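Local coordinates for PTS-dependent dihydroxyacetone kinase operon regulatory protein (Escherichia coli, PDB 4LRZ), which activates the dhaKLM operon from a sigma-70 promoter and represses its own expression, the chain here being its probable N-terminal sensor part, at residues A284-K289 / F299-H304; T253-L258 / V271-E276; E210-G215 / F227-A232; T148-S153 / N187-D192. All coordinates share one frame; numbering follows the deposited sequence. Where two conformers were deposited one is given.

Contact 1: A284-K289 / F299-H304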
loop_
_atom_site.group_PDB
_atom_site.type_symbol
_atom_site.label_atom_id
_atom_site.label_comp_id
_atom_site.label_asym_id
_atom_site.label_seq_id
_atom_site.Cartn_x
_atom_site.Cartn_y
_atom_site.Cartn_z
ATOM N N ALA F 284 38.744 -5.955 -23.092
ATOM C CA ALA F 284 38.261 -4.918 -22.167
ATOM C C ALA F 284 38.837 -5.054 -20.766
ATOM O O ALA F 284 39.306 -6.125 -20.367
ATOM C CB ALA F 284 36.728 -4.934 -22.094
ATOM N N VAL F 285 38.798 -3.949 -20.031
ATOM C CA VAL F 285 39.129 -3.943 -18.615
ATOM C C VAL F 285 37.820 -3.794 -17.827
ATOM O O VAL F 285 37.015 -2.901 -18.092
ATOM C CB VAL F 285 40.192 -2.864 -18.261
ATOM C CG1 VAL F 285 39.957 -1.577 -19.051
ATOM C CG2 VAL F 285 40.239 -2.588 -16.755
ATOM N N ILE F 286 37.606 -4.695 -16.879
ATOM C CA ILE F 286 36.312 -4.813 -16.252
ATOM C C ILE F 286 36.391 -4.684 -14.747
ATOM O O ILE F 286 37.468 -4.769 -14.176
ATOM C CB ILE F 286 35.663 -6.162 -16.594
ATOM C CG1 ILE F 286 36.374 -7.290 -15.851
ATOM C CG2 ILE F 286 35.675 -6.392 -18.093
ATOM C CD1 ILE F 286 35.521 -8.475 -15.559
ATOM N N THR F 287 35.231 -4.472 -14.125
ATOM C CA THR F 287 35.018 -4.649 -12.682
ATOM C C THR F 287 33.758 -5.471 -12.516
ATOM O O THR F 287 32.799 -5.298 -13.260
ATOM C CB THR F 287 34.882 -3.294 -11.932
ATOM O OG1 THR F 287 36.184 -2.734 -11.707
ATOM C CG2 THR F 287 34.201 -3.460 -10.576
ATOM N N LEU F 288 33.768 -6.395 -11.569
ATOM C CA LEU F 288 32.572 -7.165 -11.271
ATOM C C LEU F 288 32.154 -6.915 -9.857
ATOM O O LEU F 288 32.898 -7.187 -8.938
ATOM C CB LEU F 288 32.763 -8.670 -11.478
ATOM C CG LEU F 288 31.455 -9.421 -11.176
ATOM C CD1 LEU F 288 30.588 -9.503 -12.417
ATOM C CD2 LEU F 288 31.713 -10.812 -10.630
ATOM N N LYS F 289 30.938 -6.418 -9.700
ATOM C CA LYS F 289 30.393 -6.057 -8.400
ATOM C C LYS F 289 29.253 -6.995 -8.051
ATOM O O LYS F 289 28.187 -6.906 -8.630
ATOM C CB LYS F 289 29.911 -4.604 -8.420
ATOM C CG LYS F 289 29.177 -4.143 -7.184
ATOM C CD LYS F 289 30.107 -3.876 -6.006
ATOM C CE LYS F 289 29.502 -2.863 -5.071
ATOM N NZ LYS F 289 30.087 -2.980 -3.715
ATOM N N PHE F 299 24.527 -9.169 -10.012
ATOM C CA PHE F 299 25.822 -8.684 -10.452
ATOM C C PHE F 299 25.770 -7.389 -11.216
ATOM O O PHE F 299 24.807 -7.106 -11.909
ATOM C CB PHE F 299 26.532 -9.750 -11.280
ATOM C CG PHE F 299 26.875 -10.984 -10.491
ATOM C CD1 PHE F 299 28.042 -11.032 -9.718
ATOM C CD2 PHE F 299 26.014 -12.092 -10.489
ATOM C CE1 PHE F 299 28.364 -12.172 -8.978
ATOM C CE2 PHE F 299 26.328 -13.253 -9.738
ATOM C CZ PHE F 299 27.504 -13.286 -8.980
ATOM N N ILE F 300 26.801 -6.577 -11.037
ATOM C CA ILE F 300 27.046 -5.479 -11.947
ATOM C C ILE F 300 28.406 -5.664 -12.581
ATOM O O ILE F 300 29.373 -5.976 -11.891
ATOM C CB ILE F 300 27.025 -4.121 -11.277
ATOM C CG1 ILE F 300 25.634 -3.832 -10.734
ATOM C CG2 ILE F 300 27.440 -3.034 -12.317
ATOM C CD1 ILE F 300 25.558 -2.499 -10.016
ATOM N N LEU F 301 28.462 -5.482 -13.893
ATOM C CA LEU F 301 29.707 -5.546 -14.630
ATOM C C LEU F 301 29.938 -4.231 -15.307
ATOM O O LEU F 301 29.094 -3.770 -16.085
ATOM C CB LEU F 301 29.681 -6.686 -15.644
ATOM C CG LEU F 301 30.840 -6.811 -16.624
ATOM C CD1 LEU F 301 32.103 -7.284 -15.906
ATOM C CD2 LEU F 301 30.477 -7.763 -17.722
ATOM N N LEU F 302 31.069 -3.623 -14.990
ATOM C CA LEU F 302 31.477 -2.379 -15.610
ATOM C C LEU F 302 32.610 -2.556 -16.604
ATOM O O LEU F 302 33.589 -3.263 -16.351
ATOM C CB LEU F 302 31.867 -1.339 -14.569
ATOM C CG LEU F 302 30.726 -0.992 -13.635
ATOM C CD1 LEU F 302 30.926 -1.676 -12.320
ATOM C CD2 LEU F 302 30.737 0.458 -13.416
ATOM N N LEU F 303 32.458 -1.905 -17.747
ATOM C CA LEU F 303 33.452 -1.968 -18.778
ATOM C C LEU F 303 34.098 -0.622 -18.766
ATOM O O LEU F 303 33.474 0.393 -19.083
ATOM C CB LEU F 303 32.832 -2.277 -20.138
ATOM C CG LEU F 303 31.872 -3.468 -20.184
ATOM C CD1 LEU F 303 31.089 -3.470 -21.491
ATOM C CD2 LEU F 303 32.597 -4.791 -19.974
ATOM N N HIS F 304 35.357 -0.628 -18.358
ATOM C CA HIS F 304 36.128 0.586 -18.187
ATOM C C HIS F 304 36.703 0.982 -19.546
ATOM O O HIS F 304 37.200 0.139 -20.281
ATOM C CB HIS F 304 37.228 0.383 -17.126
ATOM C CG HIS F 304 36.713 -0.090 -15.793
ATOM N ND1 HIS F 304 36.036 0.732 -14.912
ATOM C CD2 HIS F 304 36.795 -1.297 -15.185
ATOM C CE1 HIS F 304 35.721 0.053 -13.824
ATOM N NE2 HIS F 304 36.167 -1.182 -13.965
#

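Contact 2: T253-L258 / V271-E276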
loop_
_atom_site.group_PDB
_atom_site.type_symbol
_atom_site.label_atom_id
_atom_site.label_comp_id
_atom_site.label_asym_id
_atom_site.label_seq_id
_atom_site.Cartn_x
_atom_site.Cartn_y
_atom_site.Cartn_z
ATOM N N THR F 253 28.545 -14.807 -24.457
ATOM C CA THR F 253 29.349 -15.812 -23.764
ATOM C C THR F 253 30.399 -15.126 -22.913
ATOM O O THR F 253 31.148 -14.258 -23.379
ATOM C CB THR F 253 29.971 -16.845 -24.723
ATOM O OG1 THR F 253 28.918 -17.528 -25.414
ATOM C CG2 THR F 253 30.806 -17.884 -23.951
ATOM N N LEU F 254 30.417 -15.519 -21.649
ATOM C CA LEU F 254 31.294 -14.914 -20.666
ATOM C C LEU F 254 32.660 -15.616 -20.615
ATOM O O LEU F 254 32.730 -16.844 -20.734
ATOM C CB LEU F 254 30.602 -14.930 -19.304
ATOM C CG LEU F 254 29.504 -13.875 -19.143
ATOM C CD1 LEU F 254 28.424 -14.322 -18.144
ATOM C CD2 LEU F 254 30.122 -12.528 -18.745
ATOM N N PRO F 255 33.746 -14.832 -20.458
ATOM C CA PRO F 255 35.115 -15.355 -20.362
ATOM C C PRO F 255 35.280 -16.334 -19.192
ATOM O O PRO F 255 34.403 -16.411 -18.323
ATOM C CB PRO F 255 35.959 -14.100 -20.092
ATOM C CG PRO F 255 35.126 -12.953 -20.516
ATOM C CD PRO F 255 33.704 -13.358 -20.415
ATOM N N ALA F 256 36.401 -17.054 -19.172
ATOM C CA ALA F 256 36.735 -17.972 -18.081
ATOM C C ALA F 256 36.895 -17.266 -16.719
ATOM O O ALA F 256 36.449 -17.781 -15.679
ATOM C CB ALA F 256 38.003 -18.757 -18.432
ATOM N N VAL F 257 37.529 -16.091 -16.738
ATOM C CA VAL F 257 37.855 -15.337 -15.524
ATOM C C VAL F 257 36.575 -14.885 -14.826
ATOM O O VAL F 257 36.429 -15.025 -13.605
ATOM C CB VAL F 257 38.747 -14.109 -15.838
ATOM C CG1 VAL F 257 39.195 -13.421 -14.547
ATOM C CG2 VAL F 257 39.967 -14.514 -16.670
ATOM N N LEU F 258 35.652 -14.354 -15.620
ATOM C CA LEU F 258 34.327 -13.998 -15.149
ATOM C C LEU F 258 33.500 -15.194 -14.684
ATOM O O LEU F 258 32.838 -15.119 -13.662
ATOM C CB LEU F 258 33.576 -13.246 -16.242
ATOM C CG LEU F 258 33.682 -11.732 -16.130
ATOM C CD1 LEU F 258 33.524 -11.099 -17.490
ATOM C CD2 LEU F 258 32.622 -11.231 -15.171
ATOM N N VAL F 271 40.348 -5.623 -13.769
ATOM C CA VAL F 271 40.979 -6.815 -14.358
ATOM C C VAL F 271 40.816 -6.849 -15.898
ATOM O O VAL F 271 39.841 -6.304 -16.426
ATOM C CB VAL F 271 40.368 -8.107 -13.732
ATOM C CG1 VAL F 271 41.039 -9.368 -14.272
ATOM C CG2 VAL F 271 40.459 -8.072 -12.209
ATOM N N GLU F 272 41.754 -7.489 -16.609
ATOM C CA GLU F 272 41.623 -7.712 -18.064
ATOM C C GLU F 272 40.667 -8.860 -18.407
ATOM O O GLU F 272 40.585 -9.849 -17.670
ATOM C CB GLU F 272 42.977 -8.002 -18.713
ATOM C CG GLU F 272 43.985 -6.859 -18.682
ATOM C CD GLU F 272 45.247 -7.191 -19.472
ATOM O OE1 GLU F 272 45.187 -7.216 -20.721
ATOM O OE2 GLU F 272 46.298 -7.430 -18.845
ATOM N N ALA F 273 39.967 -8.723 -19.539
ATOM C CA ALA F 273 38.975 -9.715 -19.991
ATOM C C ALA F 273 38.689 -9.672 -21.488
ATOM O O ALA F 273 38.659 -8.594 -22.109
ATOM C CB ALA F 273 37.671 -9.575 -19.210
ATOM N N THR F 274 38.456 -10.871 -22.040
ATOM C CA THR F 274 38.200 -11.069 -23.465
ATOM C C THR F 274 36.810 -11.676 -23.674
ATOM O O THR F 274 36.523 -12.759 -23.164
ATOM C CB THR F 274 39.276 -12.000 -24.092
ATOM O OG1 THR F 274 40.570 -11.415 -23.919
ATOM C CG2 THR F 274 39.035 -12.210 -25.583
ATOM N N PHE F 275 35.966 -10.989 -24.443
ATOM C CA PHE F 275 34.580 -11.421 -24.684
ATOM C C PHE F 275 34.312 -11.983 -26.086
ATOM O O PHE F 275 35.088 -11.765 -27.018
ATOM C CB PHE F 275 33.617 -10.252 -24.453
ATOM C CG PHE F 275 33.546 -9.789 -23.042
ATOM C CD1 PHE F 275 32.595 -10.312 -22.183
ATOM C CD2 PHE F 275 34.419 -8.814 -22.576
ATOM C CE1 PHE F 275 32.516 -9.878 -20.871
ATOM C CE2 PHE F 275 34.356 -8.373 -21.261
ATOM C CZ PHE F 275 33.399 -8.905 -20.406
ATOM N N GLU F 276 33.180 -12.680 -26.213
ATOM C CA GLU F 276 32.653 -13.144 -27.499
ATOM C C GLU F 276 31.188 -12.725 -27.751
ATOM O O GLU F 276 30.275 -13.117 -27.012
ATOM C CB GLU F 276 32.791 -14.665 -27.622
ATOM C CG GLU F 276 32.077 -15.256 -28.848
ATOM C CD GLU F 276 32.319 -16.750 -29.034
ATOM O OE1 GLU F 276 32.577 -17.163 -30.191
ATOM O OE2 GLU F 276 32.246 -17.505 -28.032
#

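Contact 3: E210-G215 / F227-A232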
loop_
_atom_site.group_PDB
_atom_site.type_symbol
_atom_site.label_atom_id
_atom_site.label_comp_id
_atom_site.label_asym_id
_atom_site.label_seq_id
_atom_site.Cartn_x
_atom_site.Cartn_y
_atom_site.Cartn_z
ATOM N N GLU F 210 22.860 6.784 -18.035
ATOM C CA GLU F 210 22.995 7.499 -19.293
ATOM C C GLU F 210 24.186 8.451 -19.334
ATOM O O GLU F 210 24.740 8.676 -20.409
ATOM C CB GLU F 210 21.744 8.298 -19.609
ATOM C CG GLU F 210 20.484 7.438 -19.655
ATOM C CD GLU F 210 19.184 8.281 -19.645
ATOM O OE1 GLU F 210 19.256 9.541 -19.660
ATOM O OE2 GLU F 210 18.092 7.670 -19.617
ATOM N N SER F 211 24.562 9.023 -18.189
ATOM C CA SER F 211 25.563 10.085 -18.191
ATOM C C SER F 211 26.956 9.674 -17.746
ATOM O O SER F 211 27.904 10.448 -17.886
ATOM C CB SER F 211 25.073 11.322 -17.424
ATOM O OG SER F 211 24.729 10.983 -16.096
ATOM N N MET F 212 27.115 8.455 -17.251
ATOM C CA MET F 212 28.432 8.044 -16.748
ATOM C C MET F 212 29.362 7.574 -17.856
ATOM O O MET F 212 28.924 7.375 -18.971
ATOM C CB MET F 212 28.315 6.968 -15.666
ATOM C CG MET F 212 28.109 5.570 -16.170
ATOM S SD MET F 212 27.429 4.551 -14.839
ATOM C CE MET F 212 26.446 3.429 -15.733
ATOM N N ASP F 213 30.631 7.364 -17.525
ATOM C CA ASP F 213 31.629 6.930 -18.515
ATOM C C ASP F 213 31.726 5.443 -18.703
ATOM O O ASP F 213 31.887 4.977 -19.815
ATOM C CB ASP F 213 33.021 7.471 -18.188
ATOM C CG ASP F 213 33.226 8.902 -18.665
ATOM O OD1 ASP F 213 32.446 9.386 -19.523
ATOM O OD2 ASP F 213 34.171 9.548 -18.170
ATOM N N ASP F 214 31.615 4.685 -17.631
ATOM C CA ASP F 214 31.777 3.251 -17.741
ATOM C C ASP F 214 30.605 2.654 -18.489
ATOM O O ASP F 214 29.494 3.168 -18.407
ATOM C CB ASP F 214 31.879 2.622 -16.351
ATOM C CG ASP F 214 33.149 3.037 -15.610
ATOM O OD1 ASP F 214 34.240 3.018 -16.246
ATOM O OD2 ASP F 214 33.042 3.400 -14.406
ATOM N N GLY F 215 30.868 1.582 -19.225
ATOM C CA GLY F 215 29.809 0.710 -19.713
ATOM C C GLY F 215 29.278 -0.095 -18.546
ATOM O O GLY F 215 30.031 -0.426 -17.629
ATOM N N PHE F 227 19.658 -4.069 -16.546
ATOM C CA PHE F 227 20.007 -2.829 -17.217
ATOM C C PHE F 227 21.314 -2.932 -17.970
ATOM O O PHE F 227 22.194 -3.743 -17.613
ATOM C CB PHE F 227 20.000 -1.579 -16.307
ATOM C CG PHE F 227 20.734 -1.727 -14.972
ATOM C CD1 PHE F 227 22.094 -1.423 -14.860
ATOM C CD2 PHE F 227 20.012 -2.043 -13.802
ATOM C CE1 PHE F 227 22.761 -1.501 -13.604
ATOM C CE2 PHE F 227 20.634 -2.149 -12.558
ATOM C CZ PHE F 227 22.019 -1.872 -12.448
ATOM N N ILE F 228 21.413 -2.116 -19.015
ATOM C CA ILE F 228 22.615 -1.979 -19.830
ATOM C C ILE F 228 22.618 -0.565 -20.404
ATOM O O ILE F 228 21.591 -0.093 -20.900
ATOM C CB ILE F 228 22.643 -3.053 -20.962
ATOM C CG1 ILE F 228 23.940 -2.986 -21.750
ATOM C CG2 ILE F 228 21.435 -2.907 -21.926
ATOM C CD1 ILE F 228 24.095 -4.140 -22.751
ATOM N N ASN F 229 23.742 0.133 -20.330
ATOM C CA ASN F 229 23.768 1.495 -20.873
ATOM C C ASN F 229 24.267 1.498 -22.314
ATOM O O ASN F 229 24.745 0.471 -22.780
ATOM C CB ASN F 229 24.473 2.529 -19.967
ATOM C CG ASN F 229 25.977 2.273 -19.763
ATOM O OD1 ASN F 229 26.615 3.026 -19.034
ATOM N ND2 ASN F 229 26.515 1.202 -20.317
ATOM N N ALA F 230 24.115 2.620 -23.019
ATOM C CA ALA F 230 24.548 2.725 -24.419
ATOM C C ALA F 230 25.982 2.249 -24.633
ATOM O O ALA F 230 26.253 1.520 -25.578
ATOM C CB ALA F 230 24.360 4.173 -24.951
ATOM N N GLN F 231 26.868 2.649 -23.722
ATOM C CA GLN F 231 28.295 2.371 -23.784
ATOM C C GLN F 231 28.593 0.866 -23.775
ATOM O O GLN F 231 29.443 0.390 -24.542
ATOM C CB GLN F 231 29.026 3.072 -22.617
ATOM C CG GLN F 231 28.780 4.603 -22.443
ATOM C CD GLN F 231 27.454 4.988 -21.723
ATOM O OE1 GLN F 231 26.342 4.743 -22.226
ATOM N NE2 GLN F 231 27.583 5.635 -20.553
ATOM N N ALA F 232 27.907 0.117 -22.908
ATOM C CA ALA F 232 28.136 -1.330 -22.813
ATOM C C ALA F 232 27.589 -2.064 -24.042
ATOM O O ALA F 232 28.110 -3.106 -24.449
ATOM C CB ALA F 232 27.518 -1.885 -21.569
#

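Contact 4: T148-S153 / N187-D192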
loop_
_atom_site.group_PDB
_atom_site.type_symbol
_atom_site.label_atom_id
_atom_site.label_comp_id
_atom_site.label_asym_id
_atom_site.label_seq_id
_atom_site.Cartn_x
_atom_site.Cartn_y
_atom_site.Cartn_z
ATOM N N THR F 148 -15.024 8.139 10.471
ATOM C CA THR F 148 -13.657 7.898 10.817
ATOM C C THR F 148 -12.848 8.851 9.972
ATOM O O THR F 148 -13.140 9.004 8.799
ATOM C CB THR F 148 -13.263 6.412 10.493
ATOM O OG1 THR F 148 -14.104 5.528 11.264
ATOM C CG2 THR F 148 -11.834 6.146 10.857
ATOM N N PRO F 149 -11.804 9.454 10.544
ATOM C CA PRO F 149 -10.963 10.297 9.739
ATOM C C PRO F 149 -9.977 9.467 8.891
ATOM O O PRO F 149 -9.608 8.357 9.289
ATOM C CB PRO F 149 -10.208 11.119 10.791
ATOM C CG PRO F 149 -10.114 10.252 11.973
ATOM C CD PRO F 149 -11.407 9.489 11.973
ATOM N N LEU F 150 -9.551 10.011 7.751
ATOM C CA LEU F 150 -8.466 9.373 7.062
ATOM C C LEU F 150 -7.288 10.258 6.755
ATOM O O LEU F 150 -7.405 11.503 6.644
ATOM C CB LEU F 150 -8.931 8.637 5.817
ATOM C CG LEU F 150 -9.076 9.360 4.505
ATOM C CD1 LEU F 150 -8.163 8.638 3.588
ATOM C CD2 LEU F 150 -10.520 9.169 4.074
ATOM N N PHE F 151 -6.155 9.585 6.588
ATOM C CA PHE F 151 -4.862 10.255 6.564
ATOM C C PHE F 151 -4.033 10.095 5.286
ATOM O O PHE F 151 -4.123 9.107 4.599
ATOM C CB PHE F 151 -4.073 9.891 7.828
ATOM C CG PHE F 151 -4.801 10.250 9.119
ATOM C CD1 PHE F 151 -4.737 11.542 9.635
ATOM C CD2 PHE F 151 -5.579 9.283 9.801
ATOM C CE1 PHE F 151 -5.436 11.896 10.856
ATOM C CE2 PHE F 151 -6.257 9.594 11.011
ATOM C CZ PHE F 151 -6.191 10.909 11.538
ATOM N N ASP F 152 -3.229 11.107 5.011
ATOM C CA ASP F 152 -2.316 11.205 3.875
ATOM C C ASP F 152 -1.430 10.007 3.574
ATOM O O ASP F 152 -1.669 8.872 4.018
ATOM C CB ASP F 152 -1.360 12.411 4.099
ATOM C CG ASP F 152 -1.849 13.625 3.434
ATOM O OD1 ASP F 152 -2.807 13.464 2.655
ATOM O OD2 ASP F 152 -1.320 14.734 3.672
ATOM N N SER F 153 -0.415 10.313 2.771
ATOM C CA SER F 153 0.735 9.470 2.508
ATOM C C SER F 153 1.761 9.866 3.597
ATOM O O SER F 153 2.625 9.101 3.979
ATOM C CB SER F 153 1.260 9.780 1.080
ATOM O OG SER F 153 0.322 10.598 0.305
ATOM N N ASN F 187 -4.399 3.631 3.121
ATOM C CA ASN F 187 -3.273 2.835 2.706
ATOM C C ASN F 187 -3.079 2.863 1.196
ATOM O O ASN F 187 -1.954 2.730 0.714
ATOM C CB ASN F 187 -3.360 1.429 3.274
ATOM C CG ASN F 187 -3.180 1.414 4.777
ATOM O OD1 ASN F 187 -2.482 2.266 5.339
ATOM N ND2 ASN F 187 -3.831 0.487 5.438
ATOM N N LEU F 188 -4.171 3.069 0.471
ATOM C CA LEU F 188 -4.071 3.142 -0.948
ATOM C C LEU F 188 -3.359 4.429 -1.360
ATOM O O LEU F 188 -2.674 4.436 -2.363
ATOM C CB LEU F 188 -5.429 3.067 -1.563
ATOM C CG LEU F 188 -5.991 1.799 -2.211
ATOM C CD1 LEU F 188 -5.080 0.617 -2.361
ATOM C CD2 LEU F 188 -7.359 1.467 -1.617
ATOM N N LEU F 189 -3.520 5.508 -0.593
ATOM C CA LEU F 189 -2.807 6.747 -0.896
ATOM C C LEU F 189 -1.336 6.504 -0.632
ATOM O O LEU F 189 -0.481 6.928 -1.398
ATOM C CB LEU F 189 -3.310 7.937 -0.083
ATOM C CG LEU F 189 -4.732 8.436 -0.419
ATOM C CD1 LEU F 189 -5.214 9.409 0.675
ATOM C CD2 LEU F 189 -4.826 9.093 -1.799
ATOM N N LEU F 190 -1.045 5.782 0.427
ATOM C CA LEU F 190 0.319 5.382 0.712
ATOM C C LEU F 190 0.959 4.505 -0.383
ATOM O O LEU F 190 2.162 4.689 -0.697
ATOM C CB LEU F 190 0.349 4.643 2.052
ATOM C CG LEU F 190 1.692 4.105 2.518
ATOM C CD1 LEU F 190 2.556 5.276 2.903
ATOM C CD2 LEU F 190 1.465 3.175 3.736
ATOM N N THR F 191 0.183 3.583 -0.972
ATOM C CA THR F 191 0.763 2.754 -2.020
ATOM C C THR F 191 1.006 3.570 -3.301
ATOM O O THR F 191 2.014 3.361 -3.939
ATOM C CB THR F 191 0.032 1.401 -2.311
ATOM O OG1 THR F 191 -1.057 1.617 -3.202
ATOM C CG2 THR F 191 -0.501 0.769 -1.061
ATOM N N ASP F 192 0.129 4.525 -3.627
ATOM C CA ASP F 192 0.395 5.473 -4.740
ATOM C C ASP F 192 1.719 6.208 -4.503
ATOM O O ASP F 192 2.538 6.372 -5.419
ATOM C CB ASP F 192 -0.727 6.517 -4.921
ATOM C CG ASP F 192 -1.913 6.005 -5.779
ATOM O OD1 ASP F 192 -1.819 4.903 -6.370
ATOM O OD2 ASP F 192 -2.958 6.700 -5.860
#

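Contact 1: A284-K289 / F299-H304
T287 meets the imidazole of H304 at the edge of the ring. OG1 lies in the ring plane, 2.7 Å from NE2 of H304, and either group could be the donor. The OG1 of T287 stands beside its own backbone N (chi1 -80°), which places it by the ring. T287 OG1 also bonds to H270 N. H304 ND1 bonds to D214. H270 stacks on the ring. A leucine at H304 would probably cost T287 OG1 its ring partner, D214 its bond and H270 its stack. V285 crosses H304 at about a right angle, with CG1 3.9 Å from H304 CB. T287 and L302 lie side by side on this face. K289 bends at chi2 and reaches E210 of the second subunit in a salt bridge.

On the other face, I286 CD1 touches L301 CD1 at 3.6 Å. I286 also meets L303, through CG2 and CD2. L288 CD2 comes obliquely to F299 CD1, 3.8 Å away. L258 of helix 256-264 packs on I286, L288 and L301. Between the strands, K289 N bonds to I300 O at 2.7 Å, almost straight (177°). This is an antiparallel beta hairpin, the last two strands of the five-stranded PAS-fold sheet.

Contact 2: T253-L258 / V271-E276
The phenyl ring of F275 takes P255 over one face and L254 at its edge. P255 CG stands 4.2 Å from the ring centroid and 17° off the normal, a CH-pi contact. It is offset toward the rim. The neighbouring CD of P255 comes to 3.7 Å from F275 CD1. L254 CD2 lies near the ring plane, 4.2 Å from F275 CE1. The two side chains run side by side and point the same way. L258, in the first turn of the helix, crosses F275 at about a right angle. Its CD1 is 3.7 Å from F275 CZ and approaches obliquely. The ring gets there because CG of F275 is set beside its backbone N (chi1 -66°), which brings the end of the side chain to the opposing segment.

P255 also presses on the strand itself. Its CG is only 3.0 Å from T274 O, a close carbon-to-oxygen approach, and it touches the methyl of A273 as well. The contact is mostly apolar. At one end T253 and E276 form a single antiparallel bridge, a long one, with T253 N 3.5 Å from E276 O. At the other end V257 and V271 touch loosely through their CG1 atoms.

P255 holds the N-cap position of helix 256-264, whose first turn packs on strand 271-276 through V257 and L258. That strand is at the margin of the PAS sheet within this chain. It pairs with strand 281-293, and L301 of strand 296-304 packs on both F275 and L258.

Contact 3: E210-G215 / F227-A232
Q231 reaches from the start of helix 230-235 back to the chain that leaves helix 174-211. Its CB rests on G215, 3.8 Å from G215 CA. CG passes D213 O at 4.1 Å. The chain then bends at chi2 (80°), which turns the amide back along the 212-214 backbone. CD comes to 3.9 Å from M212 O. At the tip, NE2 gives a hydrogen bond to M212 O of 2.7 Å. The bond is weak, since the angle at the hydrogen is only 124°. It reaches the carbonyl of the first residue past the helix end.

This is part of the PAS fold, where the long helix gives way to strand 215-219. Strand 225-228 returns beside that strand and hands over to helix 230-235, with N229 at the N-cap position. G215 packs on the first turn of that helix. It has no side chain, and its CA lies 4.1 Å from A232 CA.

The N229 side chain points toward the turn. It sits among the end of M212, the carbonyl of D214 and the backbone of G215. M212 crosses it at about a right angle. An alanine in place of N229 would probably leave a gap between the end of M212 and the backbone of G215.

This region also meets the second subunit. D213 N bonds to D214 OD2 of that subunit, and D214 OD2 to its D213 N. E210, at the helix end, forms a salt bridge with K289 of the second subunit.

Contact 4: T148-S153 / N187-D192
L189 meets the end of strand 143-151, and L190 meets S153 just after it, from a helical turn in which the carbonyl of L188 is gripped twice. D192 N bonds to L188 O at 3.1 Å, the ordinary helical bond. T191 OG1 gives L188 O a second, weak bond of 3.4 Å. These bonds stay inside the helix, and the contact with the strand is made by packing.

L189 does most of it. Its CG stands beside its backbone N (chi1 -69°), and the side chain points at the strand. CD1 lies 4.2 Å from L150 CD1. The same methyl is 4.1 Å from F151 O. The side chain of L189 also packs on M53 and L56 of helix 51-66, so it is wedged between that helix and the strand.

This is the GAF domain. Strand 143-151 belongs to its five-stranded antiparallel sheet, and helix 174-211 packs against it before running on to the PAS domain. T148 and L150 both touch A182, about two turns before L189 in the same helix.

S153 follows the strand and comes closest to the helix in backbone, its CA 4.5 Å from L190 CA. L190 has CG anti to its backbone N (chi1 178°), and CD1 reaches 4.0 Å from S153 O. S153 OG remains 4.1 Å from L189 O.

Other chains border this region. T191 packs on T191 of the second subunit. Outside the two segments, D192 has a basic side chain of another protein's chain as its salt-bridge partner. The F151 ring has a cation-pi contact with a basic side chain of another such chain, and a bound ADP lies about 11 Å from the F151 side chain.

In the fold
Along the chain the order is contact 4, contact 3, contact 2, contact 1. The last three all belong to the PAS fold and reach one antiparallel sheet. Contact 1 lies between the other two, with its centre about 10 Å from that of contact 2 and about 11 Å from that of contact 3. It touches both: strand 281-293 pairs with 271-276, and 296-304 pairs with 215-219. Contacts 2 and 3 do not touch each other. Contact 4 lies in the GAF domain, its centre about 38 Å from that of contact 3. Helix 174-211 serves both and links the two domains. Contacts 1, 3 and 4 meet the second subunit, so the dimer interface involves both domains.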